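Local coordinates for ribonuclease J (Methanolobus psychrophilus R15, PDB 5HAB), which probably degrades RNA as an exoribonuclease of the beta-CASP metallo-beta-lactamase family, here crystallised with RNA bound, at residues Ile371-Asn376 with Tyr388-Lys393; Lys393-Met396 with Arg400-Asp403. The protein carries 1 engineered substitution. One frame throughout, in Å; residues are numbered along the deposited sequence.

Interaction 1. Residues Ile371-Asn376 with Tyr388-Lys393; sequences IIFSAN and YALETK. With SO4 (sulfate ion), chain I; nucleotides of chain D.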
loop_
_atom_site.group_PDB
_atom_site.type_symbol
_atom_site.label_atom_id
_atom_site.label_comp_id
_atom_site.label_asym_id
_atom_site.label_seq_id
_atom_site.Cartn_x
_atom_site.Cartn_y
_atom_site.Cartn_z
ATOM N N ILE B 371 15.252 -13.014 18.084
ATOM C CA ILE B 371 13.881 -13.483 18.254
ATOM C C ILE B 371 13.265 -13.826 16.904
ATOM O O ILE B 371 13.102 -12.963 16.041
ATOM C CB ILE B 371 13.044 -12.456 19.022
ATOM C CG1 ILE B 371 13.746 -12.148 20.346
ATOM C CG2 ILE B 371 11.633 -12.978 19.250
ATOM C CD1 ILE B 371 13.036 -11.167 21.215
ATOM N N ILE B 372 12.933 -15.102 16.734
ATOM C CA ILE B 372 12.439 -15.613 15.468
ATOM C C ILE B 372 10.935 -15.860 15.523
ATOM O O ILE B 372 10.464 -16.781 16.196
ATOM C CB ILE B 372 13.176 -16.906 15.075
ATOM C CG1 ILE B 372 14.671 -16.639 14.892
ATOM C CG2 ILE B 372 12.575 -17.499 13.811
ATOM C CD1 ILE B 372 15.512 -17.087 16.062
ATOM N N PHE B 373 10.192 -15.027 14.803
ATOM C CA PHE B 373 8.762 -15.206 14.619
ATOM C C PHE B 373 8.512 -16.128 13.433
ATOM O O PHE B 373 8.552 -15.699 12.284
ATOM C CB PHE B 373 8.070 -13.862 14.391
ATOM C CG PHE B 373 8.098 -12.952 15.581
ATOM C CD1 PHE B 373 9.259 -12.279 15.929
ATOM C CD2 PHE B 373 6.958 -12.745 16.338
ATOM C CE1 PHE B 373 9.287 -11.434 17.021
ATOM C CE2 PHE B 373 6.977 -11.897 17.430
ATOM C CZ PHE B 373 8.143 -11.241 17.772
ATOM N N SER B 374 8.268 -17.402 13.712
ATOM C CA SER B 374 7.915 -18.342 12.659
ATOM C C SER B 374 6.409 -18.282 12.412
ATOM O O SER B 374 5.685 -19.248 12.660
ATOM C CB SER B 374 8.343 -19.751 13.027
ATOM O OG SER B 374 8.302 -20.574 11.886
ATOM N N ALA B 375 5.955 -17.125 11.939
ATOM C CA ALA B 375 4.539 -16.834 11.747
ATOM C C ALA B 375 4.368 -15.493 11.043
ATOM O O ALA B 375 5.283 -14.668 11.016
ATOM C CB ALA B 375 3.806 -16.823 13.082
ATOM N N ASN B 376 3.193 -15.288 10.462
ATOM C CA ASN B 376 2.861 -14.016 9.840
ATOM C C ASN B 376 2.067 -13.146 10.802
ATOM O O ASN B 376 1.539 -13.635 11.800
ATOM C CB ASN B 376 2.052 -14.242 8.561
ATOM C CG ASN B 376 0.688 -14.865 8.838
ATOM O OD1 ASN B 376 0.513 -15.604 9.813
ATOM N ND2 ASN B 376 -0.285 -14.567 7.983
ATOM N N TYR B 388 3.140 -4.719 17.129
ATOM C CA TYR B 388 3.958 -3.515 17.099
ATOM C C TYR B 388 4.512 -3.195 18.486
ATOM O O TYR B 388 5.700 -2.917 18.624
ATOM C CB TYR B 388 3.161 -2.327 16.554
ATOM C CG TYR B 388 3.866 -0.997 16.704
ATOM C CD1 TYR B 388 4.855 -0.607 15.812
ATOM C CD2 TYR B 388 3.539 -0.125 17.736
ATOM C CE1 TYR B 388 5.499 0.612 15.949
ATOM C CE2 TYR B 388 4.174 1.092 17.881
ATOM C CZ TYR B 388 5.154 1.456 16.985
ATOM O OH TYR B 388 5.786 2.668 17.128
ATOM N N ALA B 389 3.661 -3.241 19.508
ATOM C CA ALA B 389 4.103 -2.963 20.875
ATOM C C ALA B 389 5.152 -3.982 21.333
ATOM O O ALA B 389 6.198 -3.611 21.887
ATOM C CB ALA B 389 2.913 -2.954 21.826
ATOM N N LEU B 390 4.877 -5.261 21.080
ATOM C CA LEU B 390 5.812 -6.323 21.434
ATOM C C LEU B 390 7.181 -6.095 20.789
ATOM O O LEU B 390 8.216 -6.093 21.466
ATOM C CB LEU B 390 5.263 -7.689 21.008
ATOM C CG LEU B 390 6.201 -8.874 21.256
ATOM C CD1 LEU B 390 6.293 -9.180 22.749
ATOM C CD2 LEU B 390 5.769 -10.099 20.475
ATOM N N GLU B 391 7.174 -5.892 19.477
ATOM C CA GLU B 391 8.407 -5.738 18.716
ATOM C C GLU B 391 9.165 -4.485 19.122
ATOM O O GLU B 391 10.383 -4.518 19.247
ATOM C CB GLU B 391 8.108 -5.709 17.219
ATOM C CG GLU B 391 8.193 -7.073 16.564
ATOM C CD GLU B 391 7.909 -7.022 15.078
ATOM O OE1 GLU B 391 6.935 -7.673 14.643
ATOM O OE2 GLU B 391 8.668 -6.354 14.343
ATOM N N THR B 392 8.441 -3.389 19.333
ATOM C CA THR B 392 9.045 -2.140 19.787
ATOM C C THR B 392 9.756 -2.339 21.123
ATOM O O THR B 392 10.877 -1.863 21.304
ATOM C CB THR B 392 8.004 -1.013 19.927
ATOM O OG1 THR B 392 7.380 -0.776 18.662
ATOM C CG2 THR B 392 8.664 0.276 20.404
ATOM N N LYS B 393 9.115 -3.043 22.056
ATOM C CA LYS B 393 9.751 -3.317 23.350
ATOM C C LYS B 393 11.008 -4.182 23.198
ATOM O O LYS B 393 12.080 -3.853 23.742
ATOM C CB LYS B 393 8.757 -3.987 24.301
ATOM C CG LYS B 393 7.630 -3.065 24.739
ATOM C CD LYS B 393 6.542 -3.821 25.473
ATOM C CE LYS B 393 5.327 -2.938 25.679
ATOM N NZ LYS B 393 4.163 -3.694 26.218
HETATM S S SO4 I . 9.375 3.506 16.095
HETATM O O1 SO4 I . 10.415 2.682 15.481
HETATM O O2 SO4 I . 8.153 3.473 15.290
HETATM O O3 SO4 I . 9.074 2.992 17.430
HETATM O O4 SO4 I . 9.857 4.881 16.204
ATOM O OP3 A D 1 -0.260 -17.471 7.101
ATOM P P A D 1 -1.523 -18.192 6.810
ATOM O OP1 A D 1 -1.428 -19.564 7.371
ATOM O OP2 A D 1 -1.832 -18.021 5.368
ATOM O "O5'" A D 1 -2.682 -17.417 7.568
ATOM C "C5'" A D 1 -2.574 -17.076 8.946
ATOM C "C4'" A D 1 -3.930 -16.766 9.527
ATOM O "O4'" A D 1 -4.365 -15.473 9.021
ATOM C "C3'" A D 1 -5.022 -17.765 9.151
ATOM O "O3'" A D 1 -5.926 -17.958 10.236
ATOM C "C2'" A D 1 -5.733 -17.087 7.983
ATOM O "O2'" A D 1 -7.084 -17.466 7.823
ATOM C "C1'" A D 1 -5.597 -15.606 8.333
ATOM N N9 A D 1 -5.538 -14.752 7.141
ATOM C C8 A D 1 -4.849 -15.031 5.982
ATOM N N7 A D 1 -4.963 -14.115 5.052
ATOM C C5 A D 1 -5.791 -13.163 5.634
ATOM C C6 A D 1 -6.293 -11.939 5.154
ATOM N N6 A D 1 -6.021 -11.451 3.938
ATOM N N1 A D 1 -7.092 -11.226 5.981
ATOM C C2 A D 1 -7.363 -11.718 7.199
ATOM N N3 A D 1 -6.950 -12.854 7.763
ATOM C C4 A D 1 -6.158 -13.542 6.919
#

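Interaction 2. Residues Lys393-Met396 with Arg400-Asp403; sequences KLKM and RIYD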
loop_
_atom_site.group_PDB
_atom_site.type_symbol
_atom_site.label_atom_id
_atom_site.label_comp_id
_atom_site.label_asym_id
_atom_site.label_seq_id
_atom_site.Cartn_x
_atom_site.Cartn_y
_atom_site.Cartn_z
ATOM N N LYS B 393 9.115 -3.043 22.056
ATOM C CA LYS B 393 9.751 -3.317 23.350
ATOM C C LYS B 393 11.008 -4.182 23.198
ATOM O O LYS B 393 12.080 -3.853 23.742
ATOM C CB LYS B 393 8.757 -3.987 24.301
ATOM C CG LYS B 393 7.630 -3.065 24.739
ATOM C CD LYS B 393 6.542 -3.821 25.473
ATOM C CE LYS B 393 5.327 -2.938 25.679
ATOM N NZ LYS B 393 4.163 -3.694 26.218
ATOM N N LEU B 394 10.879 -5.269 22.439
ATOM C CA LEU B 394 11.999 -6.181 22.229
ATOM C C LEU B 394 13.197 -5.485 21.566
ATOM O O LEU B 394 14.338 -5.693 21.964
ATOM C CB LEU B 394 11.549 -7.376 21.391
ATOM C CG LEU B 394 10.522 -8.289 22.066
ATOM C CD1 LEU B 394 9.985 -9.321 21.088
ATOM C CD2 LEU B 394 11.121 -8.963 23.285
ATOM N N LYS B 395 12.933 -4.654 20.562
ATOM C CA LYS B 395 14.002 -3.923 19.884
ATOM C C LYS B 395 14.586 -2.849 20.794
ATOM O O LYS B 395 15.784 -2.584 20.748
ATOM C CB LYS B 395 13.517 -3.301 18.570
ATOM C CG LYS B 395 13.452 -4.290 17.418
ATOM C CD LYS B 395 13.010 -3.629 16.117
ATOM C CE LYS B 395 11.574 -3.142 16.192
ATOM N NZ LYS B 395 11.057 -2.721 14.858
ATOM N N MET B 396 13.746 -2.229 21.619
ATOM C CA MET B 396 14.244 -1.210 22.536
ATOM C C MET B 396 15.136 -1.855 23.582
ATOM O O MET B 396 15.924 -1.171 24.234
ATOM C CB MET B 396 13.102 -0.451 23.216
ATOM C CG MET B 396 12.479 0.638 22.359
ATOM S SD MET B 396 11.107 1.481 23.182
ATOM C CE MET B 396 10.557 0.226 24.342
ATOM N N ARG B 400 17.256 -8.654 17.952
ATOM C CA ARG B 400 17.198 -8.656 16.497
ATOM C C ARG B 400 16.013 -9.515 16.055
ATOM O O ARG B 400 15.909 -10.696 16.410
ATOM C CB ARG B 400 18.511 -9.166 15.878
ATOM C CG ARG B 400 19.796 -8.456 16.353
ATOM C CD ARG B 400 19.755 -6.933 16.188
ATOM N NE ARG B 400 19.588 -6.500 14.801
ATOM C CZ ARG B 400 19.328 -5.245 14.438
ATOM N NH1 ARG B 400 19.210 -4.295 15.359
ATOM N NH2 ARG B 400 19.182 -4.937 13.155
ATOM N N ILE B 401 15.101 -8.897 15.310
ATOM C CA ILE B 401 13.845 -9.534 14.935
ATOM C C ILE B 401 13.927 -10.231 13.585
ATOM O O ILE B 401 14.183 -9.592 12.565
ATOM C CB ILE B 401 12.705 -8.503 14.916
ATOM C CG1 ILE B 401 12.688 -7.700 16.220
ATOM C CG2 ILE B 401 11.372 -9.190 14.667
ATOM C CD1 ILE B 401 12.464 -8.548 17.445
ATOM N N TYR B 402 13.690 -11.538 13.581
ATOM C CA TYR B 402 13.514 -12.278 12.338
ATOM C C TYR B 402 12.031 -12.560 12.143
ATOM O O TYR B 402 11.454 -13.377 12.849
ATOM C CB TYR B 402 14.301 -13.586 12.351
ATOM C CG TYR B 402 15.801 -13.411 12.367
ATOM C CD1 TYR B 402 16.454 -12.985 13.512
ATOM C CD2 TYR B 402 16.567 -13.692 11.241
ATOM C CE1 TYR B 402 17.826 -12.828 13.537
ATOM C CE2 TYR B 402 17.943 -13.538 11.257
ATOM C CZ TYR B 402 18.565 -13.105 12.412
ATOM O OH TYR B 402 19.929 -12.946 12.452
ATOM N N ASP B 403 11.419 -11.877 11.186
ATOM C CA ASP B 403 9.975 -11.931 11.013
ATOM C C ASP B 403 9.590 -12.829 9.842
ATOM O O ASP B 403 10.405 -13.103 8.962
ATOM C CB ASP B 403 9.429 -10.516 10.798
ATOM C CG ASP B 403 7.961 -10.392 11.137
ATOM O OD1 ASP B 403 7.310 -11.429 11.393
ATOM O OD2 ASP B 403 7.461 -9.246 11.153
#

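Interaction 1. Residues Ile371-Asn376 with Tyr388-Lys393
Within the parallel sheet of the beta-CASP domain, strand 370-374 and helix 381-396 are the first two elements of a beta-alpha-beta unit, and their contact is made where the Phe373 ring meets Leu390. The two side chains come from opposite directions. Leu390 presents its branch CD2 to the ring edge, close to the ring plane, and CD2 lies 3.7 Å from Phe373 CE2 and 3.8 Å from Phe373 CZ, so one methyl straddles that ring bond. Phe373 reaches the helix because its CG stands anti to its own carbonyl carbon (chi1 -67°). Beside Leu390, the aliphatic part of Glu391 completes the patch: its CG is 4.3 Å from Phe373 CZ, in an oblique approach, while its carboxylate pairs through OE1 with Arg387 one turn earlier.

The helix is also bonded to itself here. Tyr388 O accepts both Thr392 N and, at 2.7 Å, Thr392 OG1, from opposite faces of its carbonyl plane; the hydroxyl stands 39° out of that plane and also lies over one face of the Tyr388 ring. Tyr388 OH donates, at 3.1 Å, to O2 of a sulfate ion, probably from the crystallisation liquor, and Arg58 and Arg61 of the second subunit bind the same anion. Just past the strand, Asn376 ND2 is 3.0 Å from OP3 of the first nucleotide of the bound RNA.

Leu353 of helix 352-357 packs on both Phe373 and Leu390, and Ile401 of the neighbouring strand 400-402 touches both Phe373 and Glu391, which places the contact between sheet and helices.

Interaction 2. Residues Lys393-Met396 with Arg400-Asp403
Ile401 meets Lys395 and Leu394 where the C-terminal end of helix 381-396 packs beside strand 400-402, the closing step of a parallel beta-alpha-beta unit. The closest approach is 3.7 Å, from Lys395 CG to Ile401 CG1, with Lys395 CD at 4.1 Å from the same carbon. The methylene part of the lysine does the touching, and the two side chains cross at about a right angle. Leu394 adds a looser apolar contact through its CB, 4.2 Å from Ile401 CD1.

Only three residues separate the segments, and the nearest alpha carbons, Lys395 CA and Arg400 CA, are 6.6 Å apart, so the connection is short. The CB of Ile401 points toward the helix and that of Arg400 away from it, in the alternation of a strand. Yet the Arg400 chain curls back, and its guanidinium binds residues of the third subunit: salt bridges from NE to Glu414 and from NH1 to Asp447, and a cation-pi contact with Trp417. Asp403, just after the strand, pairs through OD1 with Arg387 of the same helix.

The Lys395 chain runs extended at chi2 and then bends at chi3 (-66°), which takes NZ away, to 5.4 Å from Ile401 CG1.

Interactions 1 and 2 are successive halves of one beta-alpha-beta unit: 371-376 with 388-393 joins the first strand to the helix, and 393-396 with 400-403 joins the end of the helix to the second strand. Lys393 belongs to both, and their centres lie about 6 Å apart. The strands are neighbours in the sheet, with probable hydrogen bonds from Phe373 N to Tyr402 O and from Tyr402 N to Ile371 O, each 2.9 Å. Between the layers, Ile371 CD1 packs against Leu394 CD1 at 3.6 Å. RNA approaches the Asn376 end of interaction 1, whereas the nearest atom of interaction 2 is about 11 Å from the RNA.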